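Local coordinates for protein transcriptional regulator (PDB 3LMM) that is of unknown function but is probably a DNA-binding transcriptional regulator with several alpha-beta and helical domains, at residues A[230-240]-A[305-316]; A[411-419]-A[492-500]. One frame throughout, in Å; residues are numbered along the deposited sequence.

Interaction 1 (A[230-240]-A[305-316])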
loop_
_atom_site.group_PDB
_atom_site.type_symbol
_atom_site.label_atom_id
_atom_site.label_comp_id
_atom_site.label_asym_id
_atom_site.label_seq_id
_atom_site.Cartn_x
_atom_site.Cartn_y
_atom_site.Cartn_z
ATOM N N LEU A 230 3.294 4.636 21.982
ATOM C CA LEU A 230 2.255 3.634 21.842
ATOM C C LEU A 230 2.826 2.258 21.529
ATOM O O LEU A 230 2.286 1.237 21.959
ATOM C CB LEU A 230 1.289 4.082 20.742
ATOM C CG LEU A 230 -0.130 3.510 20.596
ATOM C CD1 LEU A 230 -0.219 2.678 19.349
ATOM C CD2 LEU A 230 -0.502 2.705 21.815
ATOM N N LEU A 231 3.938 2.230 20.807
ATOM C CA LEU A 231 4.549 0.958 20.430
ATOM C C LEU A 231 5.555 0.316 21.391
ATOM O O LEU A 231 5.552 -0.903 21.550
ATOM C CB LEU A 231 5.185 1.077 19.041
ATOM C CG LEU A 231 4.433 0.302 17.949
ATOM C CD1 LEU A 231 2.958 0.665 17.978
ATOM C CD2 LEU A 231 5.035 0.604 16.589
ATOM N N PHE A 232 6.403 1.113 22.035
ATOM C CA PHE A 232 7.391 0.544 22.939
ATOM C C PHE A 232 7.138 0.778 24.424
ATOM O O PHE A 232 7.960 0.413 25.268
ATOM C CB PHE A 232 8.771 1.058 22.577
ATOM C CG PHE A 232 9.224 0.639 21.218
ATOM C CD1 PHE A 232 8.915 1.397 20.096
ATOM C CD2 PHE A 232 9.979 -0.515 21.055
ATOM C CE1 PHE A 232 9.361 1.013 18.823
ATOM C CE2 PHE A 232 10.429 -0.909 19.787
ATOM C CZ PHE A 232 10.122 -0.142 18.671
ATOM N N THR A 233 5.991 1.368 24.737
ATOM C CA THR A 233 5.605 1.680 26.108
ATOM C C THR A 233 4.261 1.062 26.449
ATOM O O THR A 233 3.342 1.063 25.624
ATOM C CB THR A 233 5.489 3.204 26.293
ATOM O OG1 THR A 233 6.799 3.765 26.450
ATOM C CG2 THR A 233 4.617 3.545 27.492
ATOM N N SER A 234 4.129 0.549 27.667
ATOM C CA SER A 234 2.861 -0.050 28.071
ATOM C C SER A 234 1.743 0.981 28.034
ATOM O O SER A 234 1.891 2.078 28.574
ATOM C CB SER A 234 2.971 -0.673 29.475
ATOM O OG SER A 234 3.545 0.184 30.445
ATOM N N LEU A 235 0.629 0.639 27.393
ATOM C CA LEU A 235 -0.474 1.587 27.322
ATOM C C LEU A 235 -1.517 1.279 28.389
ATOM O O LEU A 235 -2.703 1.570 28.227
ATOM C CB LEU A 235 -1.126 1.598 25.926
ATOM C CG LEU A 235 -2.068 0.449 25.548
ATOM C CD1 LEU A 235 -2.636 0.678 24.164
ATOM C CD2 LEU A 235 -1.301 -0.856 25.630
ATOM N N ASP A 236 -1.053 0.693 29.483
ATOM C CA ASP A 236 -1.901 0.350 30.613
ATOM C C ASP A 236 -3.347 0.046 30.234
ATOM O O ASP A 236 -4.280 0.590 30.826
ATOM C CB ASP A 236 -1.869 1.481 31.649
ATOM C CG ASP A 236 -0.457 1.906 32.011
ATOM O OD1 ASP A 236 0.029 2.924 31.463
ATOM O OD2 ASP A 236 0.177 1.215 32.839
ATOM N N ARG A 237 -3.524 -0.811 29.235
ATOM C CA ARG A 237 -4.852 -1.219 28.795
ATOM C C ARG A 237 -4.759 -2.205 27.649
ATOM O O ARG A 237 -3.750 -2.277 26.957
ATOM C CB ARG A 237 -5.702 -0.013 28.385
ATOM C CG ARG A 237 -5.755 0.347 26.912
ATOM C CD ARG A 237 -7.093 1.016 26.667
ATOM N NE ARG A 237 -7.262 1.694 25.383
ATOM C CZ ARG A 237 -6.495 2.689 24.946
ATOM N NH1 ARG A 237 -6.746 3.251 23.766
ATOM N NH2 ARG A 237 -5.461 3.109 25.675
ATOM N N THR A 238 -5.812 -2.980 27.464
ATOM C CA THR A 238 -5.819 -3.962 26.413
ATOM C C THR A 238 -6.037 -3.302 25.075
ATOM O O THR A 238 -6.978 -2.526 24.894
ATOM C CB THR A 238 -6.891 -4.995 26.678
ATOM O OG1 THR A 238 -6.536 -5.716 27.861
ATOM C CG2 THR A 238 -7.018 -5.956 25.513
ATOM N N ALA A 239 -5.152 -3.595 24.132
ATOM C CA ALA A 239 -5.264 -3.007 22.806
ATOM C C ALA A 239 -6.041 -3.925 21.891
ATOM O O ALA A 239 -6.839 -3.474 21.071
ATOM C CB ALA A 239 -3.877 -2.747 22.237
ATOM N N ILE A 240 -5.814 -5.221 22.060
ATOM C CA ILE A 240 -6.470 -6.219 21.231
ATOM C C ILE A 240 -6.584 -7.513 22.024
ATOM O O ILE A 240 -5.721 -7.822 22.844
ATOM C CB ILE A 240 -5.625 -6.457 19.952
ATOM C CG1 ILE A 240 -6.353 -7.354 18.981
ATOM C CG2 ILE A 240 -4.280 -7.071 20.311
ATOM C CD1 ILE A 240 -5.813 -7.247 17.600
HETATM N N MSE A 305 -4.453 -8.384 11.092
HETATM C CA MSE A 305 -4.053 -7.979 12.434
HETATM C C MSE A 305 -3.351 -6.637 12.423
HETATM O O MSE A 305 -3.796 -5.683 13.055
HETATM C CB MSE A 305 -3.103 -9.006 13.035
HETATM C CG MSE A 305 -3.730 -10.353 13.334
HETATM SE SE MSE A 305 -4.863 -10.346 14.907
HETATM C CE MSE A 305 -3.575 -11.041 16.190
ATOM N N LEU A 306 -2.231 -6.572 11.717
ATOM C CA LEU A 306 -1.490 -5.330 11.638
ATOM C C LEU A 306 -2.389 -4.221 11.129
ATOM O O LEU A 306 -2.301 -3.084 11.575
ATOM C CB LEU A 306 -0.301 -5.478 10.702
ATOM C CG LEU A 306 0.725 -6.468 11.200
ATOM C CD1 LEU A 306 1.758 -6.698 10.134
ATOM C CD2 LEU A 306 1.361 -5.951 12.481
ATOM N N ASN A 307 -3.265 -4.558 10.197
ATOM C CA ASN A 307 -4.129 -3.554 9.636
ATOM C C ASN A 307 -4.956 -2.831 10.669
ATOM O O ASN A 307 -5.054 -1.601 10.641
ATOM C CB ASN A 307 -5.014 -4.158 8.561
ATOM C CG ASN A 307 -4.877 -3.426 7.247
ATOM O OD1 ASN A 307 -3.757 -3.141 6.793
ATOM N ND2 ASN A 307 -6.015 -3.113 6.619
ATOM N N ALA A 308 -5.550 -3.583 11.585
ATOM C CA ALA A 308 -6.352 -2.986 12.647
ATOM C C ALA A 308 -5.417 -2.241 13.602
ATOM O O ALA A 308 -5.642 -1.080 13.925
ATOM C CB ALA A 308 -7.102 -4.077 13.389
HETATM N N MSE A 309 -4.356 -2.921 14.024
HETATM C CA MSE A 309 -3.367 -2.370 14.942
HETATM C C MSE A 309 -2.814 -1.021 14.492
HETATM O O MSE A 309 -2.274 -0.263 15.295
HETATM C CB MSE A 309 -2.217 -3.362 15.075
HETATM C CG MSE A 309 -1.517 -3.342 16.398
HETATM SE SE MSE A 309 -2.711 -3.929 17.761
HETATM C CE MSE A 309 -1.681 -3.248 19.262
ATOM N N ILE A 310 -2.956 -0.734 13.205
ATOM C CA ILE A 310 -2.456 0.499 12.609
ATOM C C ILE A 310 -3.538 1.526 12.307
ATOM O O ILE A 310 -3.304 2.719 12.443
ATOM C CB ILE A 310 -1.702 0.182 11.292
ATOM C CG1 ILE A 310 -0.419 -0.590 11.615
ATOM C CG2 ILE A 310 -1.402 1.451 10.523
ATOM C CD1 ILE A 310 0.426 -0.941 10.405
ATOM N N HIS A 311 -4.713 1.070 11.884
ATOM C CA HIS A 311 -5.788 1.993 11.549
ATOM C C HIS A 311 -6.892 2.075 12.582
ATOM O O HIS A 311 -7.917 2.703 12.346
ATOM C CB HIS A 311 -6.366 1.645 10.183
ATOM C CG HIS A 311 -5.354 1.717 9.082
ATOM N ND1 HIS A 311 -4.352 0.782 8.932
ATOM C CD2 HIS A 311 -5.151 2.642 8.115
ATOM C CE1 HIS A 311 -3.575 1.126 7.917
ATOM N NE2 HIS A 311 -4.040 2.253 7.405
ATOM N N ARG A 312 -6.672 1.436 13.729
ATOM C CA ARG A 312 -7.599 1.427 14.867
ATOM C C ARG A 312 -7.923 2.873 15.212
ATOM O O ARG A 312 -7.284 3.793 14.704
ATOM C CB ARG A 312 -6.876 0.782 16.041
ATOM C CG ARG A 312 -7.628 0.739 17.323
ATOM C CD ARG A 312 -6.683 0.267 18.393
ATOM N NE ARG A 312 -7.343 -0.108 19.637
ATOM C CZ ARG A 312 -8.257 0.623 20.262
ATOM N NH1 ARG A 312 -8.644 1.791 19.756
ATOM N NH2 ARG A 312 -8.771 0.178 21.404
ATOM N N ASP A 313 -8.904 3.100 16.072
ATOM C CA ASP A 313 -9.182 4.480 16.423
ATOM C C ASP A 313 -8.156 4.945 17.480
ATOM O O ASP A 313 -7.797 6.117 17.526
ATOM C CB ASP A 313 -10.610 4.650 16.941
ATOM C CG ASP A 313 -11.030 6.117 17.028
ATOM O OD1 ASP A 313 -12.180 6.444 16.663
ATOM O OD2 ASP A 313 -10.218 6.954 17.466
ATOM N N TRP A 314 -7.665 4.032 18.311
ATOM C CA TRP A 314 -6.663 4.382 19.318
ATOM C C TRP A 314 -7.055 5.463 20.284
ATOM O O TRP A 314 -6.394 5.668 21.306
ATOM C CB TRP A 314 -5.337 4.774 18.668
ATOM C CG TRP A 314 -4.567 3.593 18.248
ATOM C CD1 TRP A 314 -3.974 3.396 17.042
ATOM C CD2 TRP A 314 -4.337 2.403 19.007
ATOM N NE1 TRP A 314 -3.401 2.154 16.990
ATOM C CE2 TRP A 314 -3.617 1.517 18.184
ATOM C CE3 TRP A 314 -4.699 1.986 20.293
ATOM C CZ2 TRP A 314 -3.216 0.247 18.617
ATOM C CZ3 TRP A 314 -4.308 0.726 20.722
ATOM C CH2 TRP A 314 -3.584 -0.135 19.883
ATOM N N ASN A 315 -8.116 6.181 19.960
ATOM C CA ASN A 315 -8.575 7.217 20.856
ATOM C C ASN A 315 -9.724 6.599 21.635
ATOM O O ASN A 315 -10.147 7.139 22.655
ATOM C CB ASN A 315 -9.051 8.444 20.082
ATOM C CG ASN A 315 -9.615 9.522 20.995
ATOM O OD1 ASN A 315 -10.787 9.874 20.895
ATOM N ND2 ASN A 315 -8.779 10.046 21.894
ATOM N N ARG A 316 -10.214 5.457 21.150
ATOM C CA ARG A 316 -11.300 4.757 21.815
ATOM C C ARG A 316 -10.764 3.778 22.842
ATOM O O ARG A 316 -9.621 3.334 22.749
ATOM C CB ARG A 316 -12.186 4.034 20.802
ATOM C CG ARG A 316 -13.344 4.882 20.309
ATOM C CD ARG A 316 -13.509 4.736 18.807
ATOM N NE ARG A 316 -14.872 4.406 18.381
ATOM C CZ ARG A 316 -15.649 3.514 18.990
ATOM N NH1 ARG A 316 -15.224 2.854 20.066
ATOM N NH2 ARG A 316 -16.848 3.260 18.504
#

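Interaction 2 (A[411-419]-A[492-500])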
loop_
_atom_site.group_PDB
_atom_site.type_symbol
_atom_site.label_atom_id
_atom_site.label_comp_id
_atom_site.label_asym_id
_atom_site.label_seq_id
_atom_site.Cartn_x
_atom_site.Cartn_y
_atom_site.Cartn_z
ATOM N N VAL A 411 -9.302 -25.750 -1.700
ATOM C CA VAL A 411 -10.017 -26.426 -2.776
ATOM C C VAL A 411 -8.987 -26.860 -3.832
ATOM O O VAL A 411 -8.495 -26.046 -4.616
ATOM C CB VAL A 411 -11.121 -25.495 -3.398
ATOM C CG1 VAL A 411 -10.523 -24.168 -3.814
ATOM C CG2 VAL A 411 -11.772 -26.175 -4.594
ATOM N N LEU A 412 -8.665 -28.153 -3.825
ATOM C CA LEU A 412 -7.686 -28.743 -4.732
ATOM C C LEU A 412 -7.737 -28.257 -6.182
ATOM O O LEU A 412 -6.756 -27.693 -6.678
ATOM C CB LEU A 412 -7.795 -30.275 -4.715
ATOM C CG LEU A 412 -7.350 -31.023 -3.456
ATOM C CD1 LEU A 412 -5.900 -30.676 -3.164
ATOM C CD2 LEU A 412 -8.248 -30.666 -2.275
ATOM N N PRO A 413 -8.870 -28.464 -6.884
ATOM C CA PRO A 413 -8.914 -28.007 -8.272
ATOM C C PRO A 413 -8.369 -26.592 -8.470
ATOM O O PRO A 413 -7.558 -26.346 -9.370
ATOM C CB PRO A 413 -10.389 -28.157 -8.636
ATOM C CG PRO A 413 -11.092 -28.103 -7.334
ATOM C CD PRO A 413 -10.201 -28.907 -6.440
ATOM N N VAL A 414 -8.800 -25.660 -7.633
ATOM C CA VAL A 414 -8.317 -24.292 -7.747
ATOM C C VAL A 414 -6.807 -24.208 -7.532
ATOM O O VAL A 414 -6.114 -23.463 -8.226
ATOM C CB VAL A 414 -9.026 -23.380 -6.740
ATOM C CG1 VAL A 414 -8.296 -22.045 -6.637
ATOM C CG2 VAL A 414 -10.468 -23.175 -7.171
ATOM N N LEU A 415 -6.297 -24.971 -6.570
ATOM C CA LEU A 415 -4.864 -24.970 -6.283
ATOM C C LEU A 415 -4.059 -25.329 -7.503
ATOM O O LEU A 415 -3.066 -24.676 -7.807
ATOM C CB LEU A 415 -4.536 -25.971 -5.187
ATOM C CG LEU A 415 -4.829 -25.515 -3.763
ATOM C CD1 LEU A 415 -4.661 -26.694 -2.846
ATOM C CD2 LEU A 415 -3.899 -24.371 -3.379
ATOM N N GLU A 416 -4.489 -26.388 -8.184
ATOM C CA GLU A 416 -3.820 -26.865 -9.386
ATOM C C GLU A 416 -4.041 -25.921 -10.561
ATOM O O GLU A 416 -3.143 -25.733 -11.385
ATOM C CB GLU A 416 -4.295 -28.287 -9.727
ATOM C CG GLU A 416 -5.756 -28.556 -9.403
ATOM C CD GLU A 416 -6.167 -30.008 -9.631
ATOM O OE1 GLU A 416 -6.354 -30.402 -10.809
ATOM O OE2 GLU A 416 -6.297 -30.750 -8.629
ATOM N N LEU A 417 -5.226 -25.322 -10.641
ATOM C CA LEU A 417 -5.499 -24.380 -11.719
ATOM C C LEU A 417 -4.450 -23.284 -11.625
ATOM O O LEU A 417 -3.851 -22.902 -12.624
ATOM C CB LEU A 417 -6.902 -23.784 -11.575
ATOM C CG LEU A 417 -7.336 -22.638 -12.508
ATOM C CD1 LEU A 417 -6.704 -21.341 -12.072
ATOM C CD2 LEU A 417 -6.971 -22.965 -13.937
ATOM N N VAL A 418 -4.225 -22.792 -10.410
ATOM C CA VAL A 418 -3.234 -21.751 -10.163
ATOM C C VAL A 418 -1.822 -22.308 -10.322
ATOM O O VAL A 418 -0.921 -21.643 -10.831
ATOM C CB VAL A 418 -3.385 -21.203 -8.746
ATOM C CG1 VAL A 418 -2.309 -20.170 -8.471
ATOM C CG2 VAL A 418 -4.770 -20.617 -8.579
ATOM N N SER A 419 -1.650 -23.544 -9.880
ATOM C CA SER A 419 -0.371 -24.228 -9.945
ATOM C C SER A 419 0.090 -24.424 -11.386
ATOM O O SER A 419 1.267 -24.696 -11.646
ATOM C CB SER A 419 -0.502 -25.580 -9.240
ATOM O OG SER A 419 0.648 -26.365 -9.416
ATOM N N CYS A 492 -9.331 -23.758 -18.249
ATOM C CA CYS A 492 -9.621 -23.650 -16.826
ATOM C C CYS A 492 -10.984 -24.210 -16.493
ATOM O O CYS A 492 -11.144 -24.911 -15.503
ATOM C CB CYS A 492 -9.558 -22.186 -16.398
ATOM S SG CYS A 492 -8.060 -21.352 -16.940
ATOM N N ARG A 493 -11.972 -23.883 -17.313
ATOM C CA ARG A 493 -13.308 -24.388 -17.084
ATOM C C ARG A 493 -13.250 -25.886 -16.830
ATOM O O ARG A 493 -13.937 -26.393 -15.953
ATOM C CB ARG A 493 -14.196 -24.116 -18.290
ATOM C CG ARG A 493 -14.570 -22.672 -18.472
ATOM C CD ARG A 493 -15.448 -22.511 -19.694
ATOM N NE ARG A 493 -15.988 -21.161 -19.787
ATOM C CZ ARG A 493 -16.709 -20.711 -20.806
ATOM N NH1 ARG A 493 -16.980 -21.505 -21.834
ATOM N NH2 ARG A 493 -17.161 -19.463 -20.795
ATOM N N GLU A 494 -12.423 -26.599 -17.586
ATOM C CA GLU A 494 -12.319 -28.047 -17.410
ATOM C C GLU A 494 -11.747 -28.428 -16.050
ATOM O O GLU A 494 -12.099 -29.466 -15.494
ATOM C CB GLU A 494 -11.449 -28.669 -18.509
ATOM C CG GLU A 494 -11.983 -28.503 -19.929
ATOM C CD GLU A 494 -13.278 -29.267 -20.194
ATOM O OE1 GLU A 494 -13.832 -29.109 -21.308
ATOM O OE2 GLU A 494 -13.735 -30.023 -19.304
ATOM N N ILE A 495 -10.863 -27.589 -15.521
ATOM C CA ILE A 495 -10.236 -27.850 -14.229
ATOM C C ILE A 495 -11.212 -27.506 -13.104
ATOM O O ILE A 495 -11.283 -28.203 -12.092
ATOM C CB ILE A 495 -8.947 -27.004 -14.051
ATOM C CG1 ILE A 495 -8.178 -26.909 -15.379
ATOM C CG2 ILE A 495 -8.063 -27.621 -12.980
ATOM C CD1 ILE A 495 -7.673 -28.233 -15.930
ATOM N N LEU A 496 -11.973 -26.433 -13.299
ATOM C CA LEU A 496 -12.937 -25.981 -12.306
ATOM C C LEU A 496 -14.237 -26.792 -12.247
ATOM O O LEU A 496 -14.926 -26.776 -11.225
ATOM C CB LEU A 496 -13.257 -24.495 -12.527
ATOM C CG LEU A 496 -12.177 -23.458 -12.172
ATOM C CD1 LEU A 496 -11.871 -23.512 -10.687
ATOM C CD2 LEU A 496 -10.917 -23.712 -12.973
ATOM N N ARG A 497 -14.577 -27.505 -13.322
ATOM C CA ARG A 497 -15.806 -28.316 -13.356
ATOM C C ARG A 497 -15.854 -29.338 -12.222
ATOM O O ARG A 497 -16.925 -29.826 -11.854
ATOM C CB ARG A 497 -15.925 -29.069 -14.691
ATOM C CG ARG A 497 -16.346 -28.230 -15.890
ATOM C CD ARG A 497 -16.361 -29.067 -17.166
ATOM N NE ARG A 497 -16.739 -28.293 -18.347
ATOM C CZ ARG A 497 -17.955 -27.800 -18.571
ATOM N NH1 ARG A 497 -18.928 -28.000 -17.691
ATOM N NH2 ARG A 497 -18.203 -27.107 -19.679
ATOM N N LYS A 498 -14.682 -29.657 -11.682
ATOM C CA LYS A 498 -14.552 -30.628 -10.603
ATOM C C LYS A 498 -14.523 -29.945 -9.229
ATOM O O LYS A 498 -13.549 -30.079 -8.488
ATOM C CB LYS A 498 -13.264 -31.442 -10.792
ATOM C CG LYS A 498 -13.096 -32.114 -12.163
ATOM C CD LYS A 498 -14.116 -33.232 -12.405
ATOM C CE LYS A 498 -13.876 -33.932 -13.744
ATOM N NZ LYS A 498 -14.806 -35.074 -13.966
ATOM N N VAL A 499 -15.578 -29.211 -8.889
ATOM C CA VAL A 499 -15.636 -28.540 -7.593
ATOM C C VAL A 499 -16.807 -29.056 -6.746
ATOM O O VAL A 499 -16.605 -29.766 -5.754
ATOM C CB VAL A 499 -15.739 -27.003 -7.764
ATOM C CG1 VAL A 499 -15.906 -26.327 -6.412
ATOM C CG2 VAL A 499 -14.487 -26.484 -8.437
ATOM N N GLU A 500 -18.028 -28.706 -7.140
ATOM C CA GLU A 500 -19.217 -29.148 -6.419
ATOM C C GLU A 500 -20.494 -28.659 -7.093
ATOM O O GLU A 500 -21.404 -29.443 -7.362
ATOM C CB GLU A 500 -19.165 -28.658 -4.968
ATOM C CG GLU A 500 -20.323 -29.142 -4.109
ATOM C CD GLU A 500 -21.434 -28.118 -3.987
ATOM O OE1 GLU A 500 -21.906 -27.614 -5.031
ATOM O OE2 GLU A 500 -21.845 -27.826 -2.840
#

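Interaction 1 (A[230-240]-A[305-316])
The main-chain carbonyl of Arg-316 takes a hydrogen bond from the guanidinium of Arg-237, NH1 to O at 3.1 Å. The bond is bent, 142° at the hydrogen, and the donor is tilted 29° from the carbonyl plane. Arginine suits this place because its chain, extended from CG to NE, spans the gap between two loops; its NE also reaches Ser-317 O in a weak bond.

Next to this polar bond lies the indole of Trp-314. With chi1 at -79°, its CG stands beside the backbone N and the ring turns back toward helix 298-311, where NE1 donates to Met-309 O at 3.2 Å. That oxygen lies in the ring plane, so the bond limits rotation of the indole. Leu-230 CD1 sits over one face in a CH-pi contact, 4.0 Å from the centroid of the five-membered ring, while Arg-312 CD covers the opposite face. Ala-239 CB meets the ring edge at CH2 (3.5 Å), a spot where a small methyl fits, and Leu-235 CD1 approaches CZ3 at 3.8 Å.

Deeper in, the same alanine methyl touches the selenomethionine methyl CE of Met-309 at 3.7 Å, the flexible chain bending at chi2. Ile-240 reaches with CD1 to the selenium of Met-305 at 4.2 Å. Helix 298-311 and its following loop are thereby packed against the entrance to strand 240-245 of the six-stranded mixed sheet, whose later strands fall in a region resembling the RecG C-terminal family of the histidine kinase clan.

Apolar surface thus carries most of this contact, and the cross-segment hydrogen bond stands at its margin; the indole N-H, with its own acceptor, lets a large aromatic lie among aliphatic groups without leaving that donor unsatisfied.

Interaction 2 (A[411-419]-A[492-500])
Leu-417 turns its CG away from the backbone N (chi1 173°), and Leu-496 sets its own beside the backbone N (chi1 -72°), so that both side chains lean into the space between their helices. Leu-417 CD2 reaches the sulfur of Cys-492, SG, at 3.6 Å, one turn before Leu-496, and Val-414 CG2 meets Leu-496 CD1 at 3.8 Å. Branched aliphatic residues suit such an interface, since their methyl groups fill it without needing polar partners.

The segments 412-419 and 492-496 run roughly antiparallel, their axes 9.4 Å apart at closest approach and 154° between directions. Both lie within a region assigned to the DUF5635 family, of the helix-turn-helix clan, and helix 430-441 adds Leu-436 against Leu-417 and Phe-440 against Leu-496.

Pro-413 suits the first turn of its helix, where the missing N-H costs no helical bond. Its compact ring packs close to the partner backbone, CB lying 3.6 Å from Ile-495 O and CG 3.4 Å from Lys-498 O. Ile-495 CG2 lies 4.2 Å from Leu-417 CB and also comes near the carboxylate oxygen OE1 of Glu-416.

From the N terminus, the chain reaches residues 230-240, which lead from helix 226-232 into strand 240-245. Interaction 1 closes when residues 305-316 return at the end of helix 298-311, after a 64-residue loop of helices and strands. The chain then completes the six-stranded sheet with strands 320-325, 330-336, 392-396 and 400-406. Only afterwards does interaction 2 open at 411-419, closing at 492-500, the end of the modelled chain, with 72 residues between. The two loops are in series, neither nested nor crossed. Their centres are 41 Å apart and their nearest atoms about 22 Å: one ties helices to the sheet, the other pairs the first and last helices of the modelled C-terminal part.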